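Side-chain contacts in ecdysteroid-phosphate phosphatase (Bombyx mori, PDB 3C7T), which hydrolyses phosphorylated ecdysteroids, ecdysone 22-phosphate above all, to release the active hormone, and also acts as a protein tyrosine phosphatase: residues C27-N30 / R35-L38; D31-K36 / L42-R47; F66-V71 / V94-G99; A172-V177 / H204-D209; D179-G184 / R234-D239. One frame throughout, in Å; residues are numbered along the deposited sequence.

Contact 1: C27-N30 / R35-L38; sequences CFEN and RKDL
Lys36 lies along the base of a small beta hairpin, its root beside Cys27 and its ammonium end at Glu29. Strands 28-29 and 32-33 form the two antiparallel arms, and residues 35-38 carry the chain on from the second arm, so the contact joins the start of one arm to the exit of the other. The packed part is at Cys27, which is buried where the chain leaves helix 23-27. Its SG stands 4.1 Å from Lys36 CB, an ordinary apolar touch, and Leu40 also lies against the Cys27 side chain. Backbone bonding between Cys27 and Val34 holds the two arms together here.

Toward Glu29 the contact turns to solvent. This carboxylate is exposed, and it meets the lysine through one oxygen. The Glu29 chain is extended beyond CG, while the lysine kinks at its second and fourth torsions; the two side chains cross at a slant instead of running alongside each other. Lys36 NZ also hydrogen-bonds to His26 O, which ties it back to helix 23-27. Lys36 O in turn accepts from Arg255. In the salt bridge itself, Lys36 NZ sits 2.9 Å from Glu29 OE2, on the anti side of that oxygen and 24° out of the carboxylate plane.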
# COMPACT_ATOMS: atom_id res chain seq x y z
N CYS A 27 -14.42 -1.37 -16.07
CA CYS A 27 -14.48 -2.60 -15.25
C CYS A 27 -15.83 -3.31 -15.30
O CYS A 27 -15.91 -4.51 -15.05
CB CYS A 27 -14.15 -2.28 -13.79
SG CYS A 27 -12.41 -1.78 -13.57
N PHE A 28 -16.89 -2.57 -15.60
CA PHE A 28 -18.22 -3.20 -15.62
C PHE A 28 -18.47 -3.73 -17.01
O PHE A 28 -18.40 -2.99 -17.99
CB PHE A 28 -19.31 -2.23 -15.19
CG PHE A 28 -19.51 -2.16 -13.71
CD1 PHE A 28 -18.73 -1.33 -12.91
CD2 PHE A 28 -20.49 -2.94 -13.09
CE1 PHE A 28 -18.93 -1.26 -11.53
CE2 PHE A 28 -20.70 -2.89 -11.72
CZ PHE A 28 -19.93 -2.06 -10.93
N GLU A 29 -18.73 -5.04 -17.09
CA GLU A 29 -19.07 -5.72 -18.33
C GLU A 29 -20.43 -6.36 -18.11
O GLU A 29 -20.58 -7.26 -17.27
CB GLU A 29 -18.02 -6.79 -18.69
CG GLU A 29 -16.55 -6.40 -18.47
CD GLU A 29 -15.58 -7.53 -18.83
OE1 GLU A 29 -15.96 -8.71 -18.69
OE2 GLU A 29 -14.44 -7.24 -19.24
N ASN A 30 -21.42 -5.88 -18.87
CA ASN A 30 -22.83 -6.27 -18.70
C ASN A 30 -23.32 -6.17 -17.25
O ASN A 30 -23.86 -7.14 -16.70
CB ASN A 30 -23.09 -7.67 -19.27
CG ASN A 30 -23.55 -7.63 -20.72
OD1 ASN A 30 -24.50 -6.90 -21.07
ND2 ASN A 30 -22.88 -8.40 -21.58
N ARG A 35 -12.63 -7.10 -11.64
CA ARG A 35 -11.43 -6.41 -11.17
C ARG A 35 -10.38 -6.43 -12.29
O ARG A 35 -9.94 -7.51 -12.74
CB ARG A 35 -10.87 -7.07 -9.91
CG ARG A 35 -9.70 -6.29 -9.28
CD ARG A 35 -9.07 -7.07 -8.16
NE ARG A 35 -8.43 -8.31 -8.63
CZ ARG A 35 -7.43 -8.92 -7.99
NH1 ARG A 35 -6.89 -8.40 -6.89
NH2 ARG A 35 -6.94 -10.05 -8.49
N LYS A 36 -9.96 -5.26 -12.75
CA LYS A 36 -8.98 -5.20 -13.82
C LYS A 36 -7.59 -4.67 -13.40
O LYS A 36 -6.72 -4.47 -14.25
CB LYS A 36 -9.54 -4.39 -14.98
CG LYS A 36 -10.78 -5.12 -15.56
CD LYS A 36 -10.95 -4.91 -17.01
CE LYS A 36 -12.17 -5.66 -17.47
NZ LYS A 36 -12.78 -4.91 -18.60
N ASP A 37 -7.42 -4.45 -12.10
CA ASP A 37 -6.16 -3.95 -11.56
C ASP A 37 -6.03 -4.46 -10.14
O ASP A 37 -7.03 -4.54 -9.43
CB ASP A 37 -6.15 -2.42 -11.55
CG ASP A 37 -4.75 -1.83 -11.28
OD1 ASP A 37 -3.94 -1.74 -12.22
OD2 ASP A 37 -4.47 -1.45 -10.12
N LEU A 38 -4.80 -4.76 -9.70
CA LEU A 38 -4.63 -5.30 -8.34
C LEU A 38 -4.96 -4.31 -7.25
O LEU A 38 -5.27 -4.72 -6.14
CB LEU A 38 -3.22 -5.86 -8.11
CG LEU A 38 -2.81 -7.00 -9.00
CD1 LEU A 38 -1.35 -7.30 -8.66
CD2 LEU A 38 -3.71 -8.23 -8.74

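Contact 2: D31-K36 / L42-R47; sequences DTYVRK and LKLAHR
Leu44 lays one methyl over the ring of Tyr33, and this CH-pi contact is the heart of the meeting between 31-36 and 42-47. Leu44 CD1 is 3.8 Å from the Tyr33 ring centroid, 23° off the ring normal, and leans toward the CD1 side of the ring, where Tyr33 CD1 and Leu44 CD1 come to 3.5 Å. The side chains cross at about a right angle, and it is the CD1 branch of Leu44 that meets the face. On the opposite face the backbone Arg35 N sits above the rim. Tyr33 holds CG away from its own backbone N (chi1 172°), which sends the ring across to the other segment. There Leu42 O approaches the ring edge, 3.9 Å from Tyr33 CE2, and the hydroxyl beyond is hydrogen-bonded to Pro41 O. A serine here would probably leave Leu44 CD1 without the ring face it rests on and Pro41 O without its hydroxyl partner.

Arg35 and Leu42 lie side by side and point the same way. The arginine bends at chi3 (65°), which turns its guanidinium so that a flat face meets the leucine, Arg35 NH1 lying 3.5 Å from Leu42 CD2. Met77 of the second subunit packs on both of these residues. Tyr33 rests against Cys27 of helix 23-27, and Leu44 touches both Trp23 of that helix and Phe28 of strand 28-29, so the loop before helix 50-56 is laid against the hairpin 28-33.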
# COMPACT_ATOMS: atom_id res chain seq x y z
N ASP A 31 -23.12 -5.00 -16.65
CA ASP A 31 -23.52 -4.69 -15.26
C ASP A 31 -22.80 -5.50 -14.18
O ASP A 31 -23.12 -5.37 -12.98
CB ASP A 31 -25.04 -4.78 -15.06
CG ASP A 31 -25.76 -3.48 -15.41
OD1 ASP A 31 -25.13 -2.39 -15.30
OD2 ASP A 31 -26.95 -3.55 -15.78
N THR A 32 -21.82 -6.31 -14.59
CA THR A 32 -21.01 -7.08 -13.65
C THR A 32 -19.59 -6.52 -13.55
O THR A 32 -18.88 -6.44 -14.56
CB THR A 32 -20.97 -8.56 -14.04
OG1 THR A 32 -22.31 -9.05 -14.11
CG2 THR A 32 -20.21 -9.37 -13.02
N TYR A 33 -19.21 -6.16 -12.34
CA TYR A 33 -17.86 -5.64 -12.04
C TYR A 33 -16.81 -6.73 -12.22
O TYR A 33 -16.97 -7.83 -11.69
CB TYR A 33 -17.81 -5.12 -10.61
CG TYR A 33 -16.42 -4.73 -10.14
CD1 TYR A 33 -15.77 -3.61 -10.68
CD2 TYR A 33 -15.75 -5.49 -9.17
CE1 TYR A 33 -14.49 -3.25 -10.26
CE2 TYR A 33 -14.47 -5.14 -8.73
CZ TYR A 33 -13.85 -4.02 -9.29
OH TYR A 33 -12.59 -3.67 -8.86
N VAL A 34 -15.75 -6.42 -12.97
CA VAL A 34 -14.60 -7.31 -13.10
C VAL A 34 -13.40 -6.54 -12.57
O VAL A 34 -13.17 -5.42 -13.00
CB VAL A 34 -14.31 -7.69 -14.58
CG1 VAL A 34 -12.98 -8.44 -14.69
CG2 VAL A 34 -15.50 -8.49 -15.21
N ARG A 35 -12.63 -7.10 -11.64
CA ARG A 35 -11.43 -6.41 -11.17
C ARG A 35 -10.38 -6.43 -12.29
O ARG A 35 -9.94 -7.51 -12.74
CB ARG A 35 -10.87 -7.07 -9.91
CG ARG A 35 -9.70 -6.29 -9.28
CD ARG A 35 -9.07 -7.07 -8.16
NE ARG A 35 -8.43 -8.31 -8.63
CZ ARG A 35 -7.43 -8.92 -7.99
NH1 ARG A 35 -6.89 -8.40 -6.89
NH2 ARG A 35 -6.94 -10.05 -8.49
N LYS A 36 -9.96 -5.26 -12.75
CA LYS A 36 -8.98 -5.20 -13.82
C LYS A 36 -7.59 -4.67 -13.40
O LYS A 36 -6.72 -4.47 -14.25
CB LYS A 36 -9.54 -4.39 -14.98
CG LYS A 36 -10.78 -5.12 -15.56
CD LYS A 36 -10.95 -4.91 -17.01
CE LYS A 36 -12.17 -5.66 -17.47
NZ LYS A 36 -12.78 -4.91 -18.60
N LEU A 42 -11.65 -5.99 -4.67
CA LEU A 42 -11.86 -7.38 -5.10
C LEU A 42 -13.28 -7.58 -5.68
O LEU A 42 -13.47 -8.31 -6.66
CB LEU A 42 -11.64 -8.32 -3.92
CG LEU A 42 -10.20 -8.48 -3.43
CD1 LEU A 42 -10.16 -9.28 -2.14
CD2 LEU A 42 -9.38 -9.15 -4.51
N LYS A 43 -14.24 -6.92 -5.05
CA LYS A 43 -15.64 -6.97 -5.47
C LYS A 43 -16.28 -5.69 -4.99
O LYS A 43 -15.76 -5.02 -4.11
CB LYS A 43 -16.35 -8.19 -4.85
CG LYS A 43 -16.58 -8.07 -3.34
CD LYS A 43 -17.30 -9.30 -2.78
CE LYS A 43 -18.81 -9.22 -3.03
NZ LYS A 43 -19.54 -10.45 -2.57
N LEU A 44 -17.42 -5.36 -5.58
CA LEU A 44 -18.18 -4.19 -5.15
C LEU A 44 -19.51 -4.66 -4.59
O LEU A 44 -20.23 -5.41 -5.25
CB LEU A 44 -18.42 -3.24 -6.32
CG LEU A 44 -17.14 -2.63 -6.93
CD1 LEU A 44 -17.48 -1.81 -8.17
CD2 LEU A 44 -16.41 -1.78 -5.93
N ALA A 45 -19.83 -4.23 -3.38
CA ALA A 45 -21.09 -4.58 -2.74
C ALA A 45 -22.25 -3.98 -3.50
O ALA A 45 -22.12 -2.91 -4.10
CB ALA A 45 -21.12 -4.09 -1.30
N HIS A 46 -23.39 -4.65 -3.45
CA HIS A 46 -24.58 -4.10 -4.05
C HIS A 46 -24.94 -2.75 -3.38
O HIS A 46 -24.82 -2.58 -2.16
CB HIS A 46 -25.75 -5.08 -3.91
CG HIS A 46 -27.07 -4.48 -4.25
ND1 HIS A 46 -27.45 -4.19 -5.54
CD2 HIS A 46 -28.10 -4.09 -3.46
CE1 HIS A 46 -28.66 -3.66 -5.54
NE2 HIS A 46 -29.09 -3.59 -4.28
N ARG A 47 -25.38 -1.81 -4.20
CA ARG A 47 -25.95 -0.56 -3.68
C ARG A 47 -27.09 -0.16 -4.58
O ARG A 47 -27.10 -0.51 -5.77
CB ARG A 47 -24.89 0.54 -3.60
CG ARG A 47 -24.30 0.95 -4.95
CD ARG A 47 -23.17 1.96 -4.75
NE ARG A 47 -23.61 3.25 -4.23
CZ ARG A 47 -22.79 4.17 -3.74
NH1 ARG A 47 -21.49 3.92 -3.67
NH2 ARG A 47 -23.26 5.33 -3.29

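Contact 3: F66-V71 / V94-G99; sequences FQAQLV and VETAQG
Ala68 is the first residue of 66-71 to meet the facing helix, and it does so with its single methyl: Ala68 CB lies 3.4 Å from Thr96 O and 3.6 Å from Thr96 CG2. The threonine turns that methyl toward the alanine while OG1 points elsewhere, hydrogen-bonding with Arg92 O in the preceding turn and with Gly13 N. The Thr96 side chain is also about 3 Å from that of His12, the residue phosphorylated in catalysis, so helix 91-104 backs onto the active site at this residue. One residue on, Gln69 passes Gly99. Its CG comes 3.4 Å from Gly99 O, and Gln69 CA makes a CA-H...O contact with the same oxygen, bent to 144° at the hydrogen. Close approach goes with small residues here: Ala68 and Gly99 meet backbone to backbone, Ala68 C 3.9 Å from Gly99 C. The segment axes come within 7.8 Å, crossing at -45°.

Helix 91-104 is sandwiched in turn. Thr96 and Ala97 rest on Ile190 of strand 187-191, and Val94 and Ala97 reach strand 112-114, while helix 62-77 carries Phe66 outward to stack on Phe66 of the second subunit.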
# COMPACT_ATOMS: atom_id res chain seq x y z
N PHE A 66 -5.22 -0.12 3.09
CA PHE A 66 -3.93 -0.40 3.77
C PHE A 66 -3.40 0.81 4.54
O PHE A 66 -2.93 0.70 5.67
CB PHE A 66 -2.92 -0.86 2.72
CG PHE A 66 -1.62 -1.31 3.29
CD1 PHE A 66 -1.53 -2.45 4.08
CD2 PHE A 66 -0.46 -0.60 3.01
CE1 PHE A 66 -0.28 -2.88 4.60
CE2 PHE A 66 0.80 -1.02 3.52
CZ PHE A 66 0.87 -2.16 4.33
N GLN A 67 -3.49 1.99 3.92
CA GLN A 67 -3.16 3.25 4.62
C GLN A 67 -3.95 3.43 5.91
O GLN A 67 -3.38 3.79 6.95
CB GLN A 67 -3.41 4.45 3.69
CG GLN A 67 -2.46 4.47 2.49
CD GLN A 67 -2.83 5.51 1.41
OE1 GLN A 67 -4.00 5.91 1.27
NE2 GLN A 67 -1.82 5.92 0.59
N ALA A 68 -5.25 3.15 5.85
CA ALA A 68 -6.11 3.30 7.05
C ALA A 68 -5.71 2.26 8.10
O ALA A 68 -5.66 2.55 9.30
CB ALA A 68 -7.57 3.14 6.66
N GLN A 69 -5.42 1.06 7.64
CA GLN A 69 -4.97 -0.03 8.53
C GLN A 69 -3.68 0.32 9.24
O GLN A 69 -3.55 0.05 10.43
CB GLN A 69 -4.80 -1.31 7.74
CG GLN A 69 -6.11 -1.88 7.28
CD GLN A 69 -5.98 -2.88 6.13
OE1 GLN A 69 -4.88 -3.32 5.78
NE2 GLN A 69 -7.11 -3.24 5.55
N LEU A 70 -2.73 0.92 8.53
CA LEU A 70 -1.47 1.33 9.12
C LEU A 70 -1.66 2.34 10.25
O LEU A 70 -0.93 2.27 11.28
CB LEU A 70 -0.55 1.93 8.06
CG LEU A 70 0.02 0.90 7.11
CD1 LEU A 70 0.76 1.70 6.02
CD2 LEU A 70 0.94 -0.11 7.83
N VAL A 71 -2.60 3.26 10.07
CA VAL A 71 -2.94 4.19 11.14
C VAL A 71 -3.53 3.46 12.37
O VAL A 71 -3.06 3.66 13.50
CB VAL A 71 -3.86 5.34 10.66
CG1 VAL A 71 -4.24 6.27 11.86
CG2 VAL A 71 -3.18 6.14 9.52
N VAL A 94 -16.29 5.89 5.26
CA VAL A 94 -16.73 4.69 5.99
C VAL A 94 -15.73 3.52 5.80
O VAL A 94 -15.40 2.80 6.75
CB VAL A 94 -18.16 4.26 5.59
CG1 VAL A 94 -18.60 3.10 6.49
CG2 VAL A 94 -19.13 5.45 5.76
N GLU A 95 -15.21 3.36 4.59
CA GLU A 95 -14.20 2.32 4.39
C GLU A 95 -12.91 2.64 5.12
O GLU A 95 -12.28 1.73 5.64
CB GLU A 95 -13.94 2.08 2.91
CG GLU A 95 -15.14 1.48 2.16
CD GLU A 95 -14.79 1.15 0.70
OE1 GLU A 95 -14.13 1.97 0.03
OE2 GLU A 95 -15.18 0.06 0.21
N THR A 96 -12.54 3.92 5.20
CA THR A 96 -11.35 4.27 5.97
C THR A 96 -11.57 3.90 7.44
O THR A 96 -10.67 3.38 8.11
CB THR A 96 -10.99 5.73 5.80
OG1 THR A 96 -10.80 5.98 4.40
CG2 THR A 96 -9.68 6.10 6.59
N ALA A 97 -12.78 4.16 7.91
CA ALA A 97 -13.12 3.86 9.31
C ALA A 97 -12.97 2.36 9.58
O ALA A 97 -12.42 1.96 10.62
CB ALA A 97 -14.55 4.34 9.61
N GLN A 98 -13.46 1.53 8.65
CA GLN A 98 -13.32 0.09 8.83
C GLN A 98 -11.85 -0.35 8.78
O GLN A 98 -11.44 -1.14 9.62
CB GLN A 98 -14.15 -0.70 7.82
CG GLN A 98 -14.18 -2.21 8.12
CD GLN A 98 -14.78 -2.50 9.47
OE1 GLN A 98 -15.86 -2.01 9.80
NE2 GLN A 98 -14.07 -3.29 10.28
N GLY A 99 -11.08 0.13 7.80
CA GLY A 99 -9.64 -0.20 7.75
C GLY A 99 -8.95 0.22 9.03
O GLY A 99 -8.16 -0.54 9.61

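Contact 4: A172-V177 / H204-D209; sequences AMQAAV and HRLRDD
Gln174 and Leu206 slide past each other in opposite directions, the glutamine reaching out from its helix and the leucine reaching in from the turn. Leu206 CD2 rides along the whole glutamine chain and comes nearest at the amide carbon, 3.7 Å from Gln174 CD. Beyond CG the glutamine is extended, which carries its amide past the leucine to Arg205, where Gln174 NE2 stands 3.6 Å from Arg205 CB. The Gln174 and Arg205 side chains cross at a slant with the amide and guanidinium planes 47° apart. The amide is not bonded to the arginine; its NE2 hydrogen-bonds with Ala202 O.

The leucine's other branch serves a different partner, Leu206 CD1 meeting Val177 CG1 at 3.8 Å. With CG1 anti to its backbone N (chi1 167°), the valine puts that methyl forward. Leu206 thus straddles two residues one helical turn apart, one methyl to each.

What is joined here is helix 162-179 and the type I turn His204-Arg207, which starts on the last residue of helix 193-204; the two helices are linked in the chain by strand 187-191 of the central sheet of the histidine phosphatase fold. The turn is closed by Arg207 N to His204 O, 3.1 Å. Shortening Gln174 to an alanine is likely to leave Ala202 O without this side-chain donor and to open a gap alongside Leu206 CD2.

Arg205 leads its charged end away from the contact, to Gly201 O and Gln214 O, with a cation-pi contact to Tyr216. Deeper in, Met173 packs on Met199 and Ala202 of helix 193-204.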
# COMPACT_ATOMS: atom_id res chain seq x y z
N ALA A 172 -21.94 18.79 14.80
CA ALA A 172 -21.71 17.35 14.93
C ALA A 172 -20.51 17.05 15.82
O ALA A 172 -20.59 16.19 16.70
CB ALA A 172 -21.55 16.70 13.55
N MET A 173 -19.41 17.77 15.62
CA MET A 173 -18.18 17.50 16.35
C MET A 173 -18.26 17.90 17.82
O MET A 173 -17.76 17.18 18.69
CB MET A 173 -16.99 18.19 15.70
CG MET A 173 -16.55 17.51 14.41
SD MET A 173 -15.18 18.39 13.63
CE MET A 173 -14.65 17.20 12.38
N GLN A 174 -18.90 19.03 18.10
CA GLN A 174 -19.10 19.43 19.50
C GLN A 174 -20.09 18.52 20.21
O GLN A 174 -19.87 18.12 21.36
CB GLN A 174 -19.54 20.88 19.60
CG GLN A 174 -18.49 21.87 19.08
CD GLN A 174 -18.85 23.31 19.39
OE1 GLN A 174 -20.03 23.64 19.60
NE2 GLN A 174 -17.85 24.18 19.43
N ALA A 175 -21.18 18.17 19.53
CA ALA A 175 -22.13 17.21 20.09
C ALA A 175 -21.44 15.90 20.46
O ALA A 175 -21.61 15.41 21.57
CB ALA A 175 -23.30 16.98 19.15
N ALA A 176 -20.63 15.36 19.54
CA ALA A 176 -19.90 14.10 19.78
C ALA A 176 -18.98 14.20 20.98
O ALA A 176 -18.91 13.26 21.77
CB ALA A 176 -19.10 13.68 18.53
N VAL A 177 -18.27 15.32 21.10
CA VAL A 177 -17.31 15.52 22.19
C VAL A 177 -18.04 15.75 23.54
O VAL A 177 -17.64 15.21 24.59
CB VAL A 177 -16.34 16.68 21.87
CG1 VAL A 177 -15.57 17.10 23.10
CG2 VAL A 177 -15.37 16.26 20.77
N HIS A 204 -11.40 24.06 19.91
CA HIS A 204 -10.98 25.36 20.43
C HIS A 204 -12.19 26.23 20.82
O HIS A 204 -12.15 26.95 21.82
CB HIS A 204 -10.06 26.10 19.45
CG HIS A 204 -8.64 25.61 19.49
ND1 HIS A 204 -7.73 25.88 18.49
CD2 HIS A 204 -7.99 24.84 20.40
CE1 HIS A 204 -6.57 25.32 18.80
NE2 HIS A 204 -6.71 24.68 19.94
N ARG A 205 -13.28 26.11 20.06
CA ARG A 205 -14.52 26.82 20.39
C ARG A 205 -15.23 26.26 21.63
O ARG A 205 -16.13 26.92 22.18
CB ARG A 205 -15.46 26.89 19.18
CG ARG A 205 -15.06 28.00 18.21
CD ARG A 205 -15.75 27.89 16.88
NE ARG A 205 -15.27 28.89 15.91
CZ ARG A 205 -14.09 28.85 15.30
NH1 ARG A 205 -13.22 27.87 15.54
NH2 ARG A 205 -13.77 29.81 14.44
N LEU A 206 -14.84 25.07 22.07
CA LEU A 206 -15.36 24.50 23.31
C LEU A 206 -14.61 25.02 24.53
O LEU A 206 -15.05 24.83 25.67
CB LEU A 206 -15.36 22.96 23.28
CG LEU A 206 -16.39 22.28 22.37
CD1 LEU A 206 -16.14 20.77 22.31
CD2 LEU A 206 -17.81 22.55 22.82
N ARG A 207 -13.47 25.67 24.30
CA ARG A 207 -12.72 26.32 25.36
C ARG A 207 -13.28 27.71 25.63
O ARG A 207 -13.89 28.34 24.76
CB ARG A 207 -11.24 26.45 25.00
CG ARG A 207 -10.45 25.14 25.02
CD ARG A 207 -9.07 25.35 24.41
NE ARG A 207 -8.20 26.15 25.28
CZ ARG A 207 -7.05 25.73 25.79
NH1 ARG A 207 -6.57 24.52 25.51
NH2 ARG A 207 -6.35 26.54 26.57
N ASP A 208 -13.07 28.18 26.85
CA ASP A 208 -13.45 29.53 27.24
C ASP A 208 -12.21 30.39 27.41
O ASP A 208 -12.30 31.62 27.48
CB ASP A 208 -14.29 29.48 28.51
CG ASP A 208 -15.72 29.01 28.24
OD1 ASP A 208 -16.30 29.47 27.24
OD2 ASP A 208 -16.25 28.19 29.03
N ASP A 209 -11.05 29.74 27.47
CA ASP A 209 -9.76 30.40 27.68
C ASP A 209 -9.48 31.45 26.61
O ASP A 209 -9.09 32.58 26.93
CB ASP A 209 -8.62 29.36 27.71
CG ASP A 209 -8.68 28.46 28.93
OD1 ASP A 209 -8.47 28.98 30.06
OD2 ASP A 209 -8.93 27.25 28.77

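Contact 5: D179-G184 / R234-D239; sequences DTEKDG and RGKPWD
Glu181 and Lys236 meet in a surface salt bridge that links the loop after helix 162-179 to the turn of a beta hairpin at the sheet edge, formed by strands 230-235 and 239-241. Lys236 NZ lies 3.2 Å from Glu181 OE2, a weak hydrogen bond, and Lys236 CE is almost as near the same oxygen. The side chains cross at about a right angle. Glu181 comes out extended, its CG anti to the backbone N (chi1 -163°), while the lysine bends at chi3 to bring its ammonium round. Both residues are exposed, and these two side chains alone span the contact.

Behind Glu181 the backbone is held by Gly184 N to Thr180 O at 2.7 Å, and Thr180 OG1 is tied to Ala176 O and Arg5. Behind Lys236 the hairpin is closed by a reciprocal pair of bonds between Arg234 and Asp239, Asp239 N to Arg234 O measuring 2.7 Å. The turn between them is unusual in that the peptide bonds before Lys236 and before Pro237 are both cis. The chain there folds back on itself, and Gly235 CA sits 3.5 Å above the plane of the Trp238 ring, offset toward its rim.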
# COMPACT_ATOMS: atom_id res chain seq x y z
N ASP A 179 -21.22 14.70 24.26
CA ASP A 179 -21.96 13.47 24.59
C ASP A 179 -21.14 12.26 25.06
O ASP A 179 -21.71 11.29 25.58
CB ASP A 179 -22.86 13.05 23.41
CG ASP A 179 -23.91 14.09 23.07
OD1 ASP A 179 -24.04 15.10 23.82
OD2 ASP A 179 -24.61 13.91 22.05
N THR A 180 -19.82 12.30 24.88
CA THR A 180 -18.95 11.20 25.31
C THR A 180 -18.07 11.58 26.50
O THR A 180 -17.27 10.76 26.97
CB THR A 180 -18.04 10.72 24.15
OG1 THR A 180 -17.30 11.84 23.63
CG2 THR A 180 -18.87 10.09 23.04
N GLU A 181 -18.21 12.81 26.99
CA GLU A 181 -17.39 13.33 28.08
C GLU A 181 -17.52 12.46 29.34
O GLU A 181 -16.50 12.09 29.94
CB GLU A 181 -17.74 14.79 28.37
CG GLU A 181 -16.69 15.54 29.19
CD GLU A 181 -17.09 16.99 29.49
OE1 GLU A 181 -17.62 17.67 28.59
OE2 GLU A 181 -16.87 17.45 30.64
N LYS A 182 -18.76 12.13 29.72
CA LYS A 182 -19.04 11.29 30.89
C LYS A 182 -18.34 9.93 30.79
O LYS A 182 -17.64 9.51 31.71
CB LYS A 182 -20.55 11.09 31.04
CG LYS A 182 -21.01 10.64 32.43
CD LYS A 182 -22.54 10.55 32.47
CE LYS A 182 -23.08 10.34 33.90
NZ LYS A 182 -22.75 8.98 34.41
N ASP A 183 -18.55 9.26 29.65
CA ASP A 183 -17.88 8.01 29.30
C ASP A 183 -16.36 8.17 29.31
O ASP A 183 -15.62 7.32 29.82
CB ASP A 183 -18.34 7.57 27.91
CG ASP A 183 -18.03 6.10 27.59
OD1 ASP A 183 -17.21 5.44 28.29
OD2 ASP A 183 -18.63 5.59 26.62
N GLY A 184 -15.89 9.27 28.70
CA GLY A 184 -14.46 9.61 28.69
C GLY A 184 -13.60 8.80 27.74
O GLY A 184 -12.37 8.80 27.84
N ARG A 234 -5.80 16.79 22.58
CA ARG A 234 -6.01 16.23 23.91
C ARG A 234 -6.58 17.30 24.82
O ARG A 234 -6.29 18.48 24.66
CB ARG A 234 -4.73 15.68 24.51
CG ARG A 234 -4.33 14.36 23.92
CD ARG A 234 -3.27 13.70 24.73
NE ARG A 234 -3.85 12.98 25.85
CZ ARG A 234 -3.20 12.09 26.58
NH1 ARG A 234 -1.93 11.80 26.30
NH2 ARG A 234 -3.81 11.48 27.59
N GLY A 235 -7.40 16.86 25.76
CA GLY A 235 -8.04 17.74 26.73
C GLY A 235 -9.01 16.97 27.60
O GLY A 235 -8.97 15.74 27.63
N LYS A 236 -9.87 17.68 28.32
CA LYS A 236 -9.87 19.14 28.39
C LYS A 236 -8.68 19.66 29.21
O LYS A 236 -8.14 18.93 30.03
CB LYS A 236 -11.17 19.63 29.02
CG LYS A 236 -12.45 19.03 28.42
CD LYS A 236 -13.68 19.83 28.83
CE LYS A 236 -14.15 19.48 30.22
NZ LYS A 236 -15.35 20.28 30.60
N PRO A 237 -8.25 20.92 28.97
CA PRO A 237 -8.74 21.80 27.91
C PRO A 237 -8.06 21.38 26.61
O PRO A 237 -6.93 20.86 26.63
CB PRO A 237 -8.24 23.17 28.36
CG PRO A 237 -6.95 22.87 29.03
CD PRO A 237 -7.17 21.55 29.75
N TRP A 238 -8.73 21.60 25.49
CA TRP A 238 -8.28 21.04 24.21
C TRP A 238 -7.02 21.69 23.62
O TRP A 238 -7.05 22.86 23.25
CB TRP A 238 -9.45 21.06 23.22
CG TRP A 238 -10.62 20.27 23.72
CD1 TRP A 238 -11.82 20.77 24.16
CD2 TRP A 238 -10.69 18.85 23.87
NE1 TRP A 238 -12.63 19.73 24.56
CE2 TRP A 238 -11.96 18.55 24.39
CE3 TRP A 238 -9.79 17.80 23.60
CZ2 TRP A 238 -12.37 17.23 24.64
CZ3 TRP A 238 -10.19 16.50 23.86
CH2 TRP A 238 -11.48 16.23 24.37
N ASP A 239 -5.94 20.91 23.56
CA ASP A 239 -4.65 21.32 22.96
C ASP A 239 -4.32 20.50 21.70
O ASP A 239 -4.40 19.27 21.72
CB ASP A 239 -3.49 21.10 23.94
CG ASP A 239 -3.50 22.05 25.13
OD1 ASP A 239 -3.44 23.28 24.92
OD2 ASP A 239 -3.51 21.55 26.28

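Overall arrangement
All five contacts lie in the C-terminal phosphoglycerate-mutase-like (histidine phosphatase) domain of a longer protein, as two touching pairs and one between them. Contacts 1 and 2 share Arg35 and Lys36 and both involve the hairpin of strands 28-29 and 32-33; Cys27 O and Val34 N, 2.8 Å apart, probably hydrogen-bond across its arms. Contacts 4 and 5 touch on the opposite side of the chain's centre, where Arg207 NH1 reaches Trp238 O at 2.8 Å and Val177 CG1 packs on Trp238 CZ2 at 3.5 Å. The centres of contacts 1 and 4 are about 45 Å apart. Contact 3 is the one near catalysis, with the Thr96 side chain about 9 Å from the bound tungstate. Contacts 1, 2 and 3 also touch the second subunit.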